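Local coordinates for uncharacterized protein CPE2226 (Clostridium perfringens, PDB 3O6U) that is of uncharacterized function but probably binds the flavin cofactor FMN, at residues Ile78-Ser82 against Ser83-Val87. Numbering follows the deposited sequence.
Sequences IEKQS and SDIDV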
loop_
_atom_site.group_PDB
_atom_site.type_symbol
_atom_site.label_atom_id
_atom_site.label_comp_id
_atom_site.label_asym_id
_atom_site.label_seq_id
_atom_site.Cartn_x
_atom_site.Cartn_y
_atom_site.Cartn_z
ATOM N N ILE A 78 -1.274 6.922 8.252
ATOM C CA ILE A 78 -0.995 8.277 8.697
ATOM C C ILE A 78 -1.434 8.495 10.147
ATOM O O ILE A 78 -0.742 9.168 10.905
ATOM C CB ILE A 78 -1.654 9.290 7.743
ATOM C CG1 ILE A 78 -1.008 9.118 6.359
ATOM C CG2 ILE A 78 -1.501 10.727 8.275
ATOM C CD1 ILE A 78 -1.652 9.909 5.256
ATOM N N GLU A 79 -2.553 7.887 10.536
ATOM C CA GLU A 79 -3.070 7.983 11.900
ATOM C C GLU A 79 -2.183 7.214 12.893
ATOM O O GLU A 79 -1.965 7.661 14.010
ATOM C CB GLU A 79 -4.500 7.421 11.968
ATOM C CG GLU A 79 -5.136 7.446 13.369
ATOM C CD GLU A 79 -5.488 8.851 13.845
ATOM O OE1 GLU A 79 -6.571 9.366 13.481
ATOM O OE2 GLU A 79 -4.673 9.446 14.584
ATOM N N LYS A 80 -1.662 6.064 12.487
ATOM C CA LYS A 80 -0.837 5.255 13.384
ATOM C C LYS A 80 0.636 5.595 13.367
ATOM O O LYS A 80 1.359 5.304 14.318
ATOM C CB LYS A 80 -0.970 3.770 13.030
ATOM C CG LYS A 80 -2.299 3.143 13.399
ATOM C CD LYS A 80 -2.143 2.181 14.562
ATOM C CE LYS A 80 -3.497 1.759 15.103
ATOM N NZ LYS A 80 -3.378 0.749 16.186
ATOM N N GLN A 81 1.079 6.210 12.280
ATOM C CA GLN A 81 2.490 6.527 12.095
ATOM C C GLN A 81 3.372 5.272 12.215
ATOM O O GLN A 81 4.572 5.373 12.460
ATOM C CB GLN A 81 2.966 7.620 13.064
ATOM C CG GLN A 81 2.316 8.993 12.817
ATOM C CD GLN A 81 2.691 9.619 11.482
ATOM O OE1 GLN A 81 3.869 9.748 11.147
ATOM N NE2 GLN A 81 1.683 10.026 10.719
ATOM N N SER A 82 2.773 4.090 12.067
ATOM C CA SER A 82 3.539 2.840 12.062
ATOM C C SER A 82 2.823 1.826 11.174
ATOM O O SER A 82 1.648 1.989 10.856
ATOM C CB SER A 82 3.706 2.240 13.455
ATOM O OG SER A 82 2.491 1.680 13.898
ATOM N N SER A 83 3.545 0.787 10.771
ATOM C CA SER A 83 3.002 -0.260 9.913
ATOM C C SER A 83 1.979 -1.107 10.652
ATOM O O SER A 83 1.164 -1.787 10.031
ATOM C CB SER A 83 4.129 -1.182 9.439
ATOM O OG SER A 83 4.690 -1.916 10.524
ATOM N N ASP A 84 2.019 -1.058 11.979
ATOM C CA ASP A 84 1.130 -1.874 12.788
ATOM C C ASP A 84 -0.296 -1.375 12.771
ATOM O O ASP A 84 -0.745 -0.739 13.723
ATOM C CB ASP A 84 1.644 -1.962 14.237
ATOM C CG ASP A 84 0.652 -2.655 15.178
ATOM O OD1 ASP A 84 0.317 -3.845 14.942
ATOM O OD2 ASP A 84 0.207 -2.001 16.153
ATOM N N ILE A 85 -1.007 -1.647 11.681
ATOM C CA ILE A 85 -2.403 -1.239 11.592
ATOM C C ILE A 85 -3.302 -2.469 11.710
ATOM O O ILE A 85 -2.833 -3.597 11.594
ATOM C CB ILE A 85 -2.728 -0.508 10.255
ATOM C CG1 ILE A 85 -2.268 -1.339 9.058
ATOM C CG2 ILE A 85 -2.072 0.853 10.233
ATOM C CD1 ILE A 85 -3.221 -1.268 7.868
ATOM N N ASP A 86 -4.590 -2.238 11.951
ATOM C CA ASP A 86 -5.575 -3.313 12.084
ATOM C C ASP A 86 -6.003 -3.745 10.684
ATOM O O ASP A 86 -6.229 -2.893 9.819
ATOM C CB ASP A 86 -6.811 -2.819 12.850
ATOM C CG ASP A 86 -6.456 -1.950 14.049
ATOM O OD1 ASP A 86 -5.592 -2.359 14.864
ATOM O OD2 ASP A 86 -7.048 -0.853 14.181
ATOM N N VAL A 87 -6.134 -5.045 10.445
ATOM C CA VAL A 87 -6.523 -5.441 9.108
ATOM C C VAL A 87 -7.957 -5.000 8.863
ATOM O O VAL A 87 -8.692 -4.733 9.804
ATOM C CB VAL A 87 -6.280 -6.980 8.842
ATOM C CG1 VAL A 87 -4.924 -7.382 9.411
ATOM C CG2 VAL A 87 -7.382 -7.836 9.387
#
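Lys-80, the last residue of its helix, lays its aliphatic chain across the turn that follows, so that CG meets CG2 of Ile-85 at 3.9 Å and CD lies 3.3 Å from the backbone O of Asp-84. The chain is bent at chi2 (-109°), and beyond the bend it runs extended past that oxygen toward two acidic side chains. Its ammonium group stops short of a salt bridge with either: NZ is 4.0 Å from OD1 of Asp-86 and 4.5 Å from OD2 of Asp-84, where the opposite charges probably attract only loosely on this exposed surface. In the turn itself, OG of Ser-82 takes a weak hydrogen bond from the backbone N of Asp-84 (3.4 Å, 135° at the hydrogen), while Asp-84 itself forms the centre of an inverse gamma turn.

The reversal illustrates how a helix can be brought to a close by a following residue of positive phi, here Gln-81 (phi 56°). Its side chain folds back on the helix, with NE2 giving a hydrogen bond to O of Ile-78 at 2.6 Å, in the carbonyl plane and on a lone pair. OE1 is bonded to the backbone N of Ile-32, tying the turn to strand 32-41. Further along the loop, buried Ile-85 packs on Leu-73 and Ala-76 of helix 66-80, and Ser-83 touches Ala-102 and Glu-103 of helix 92-111, setting the connecting loop against both helices.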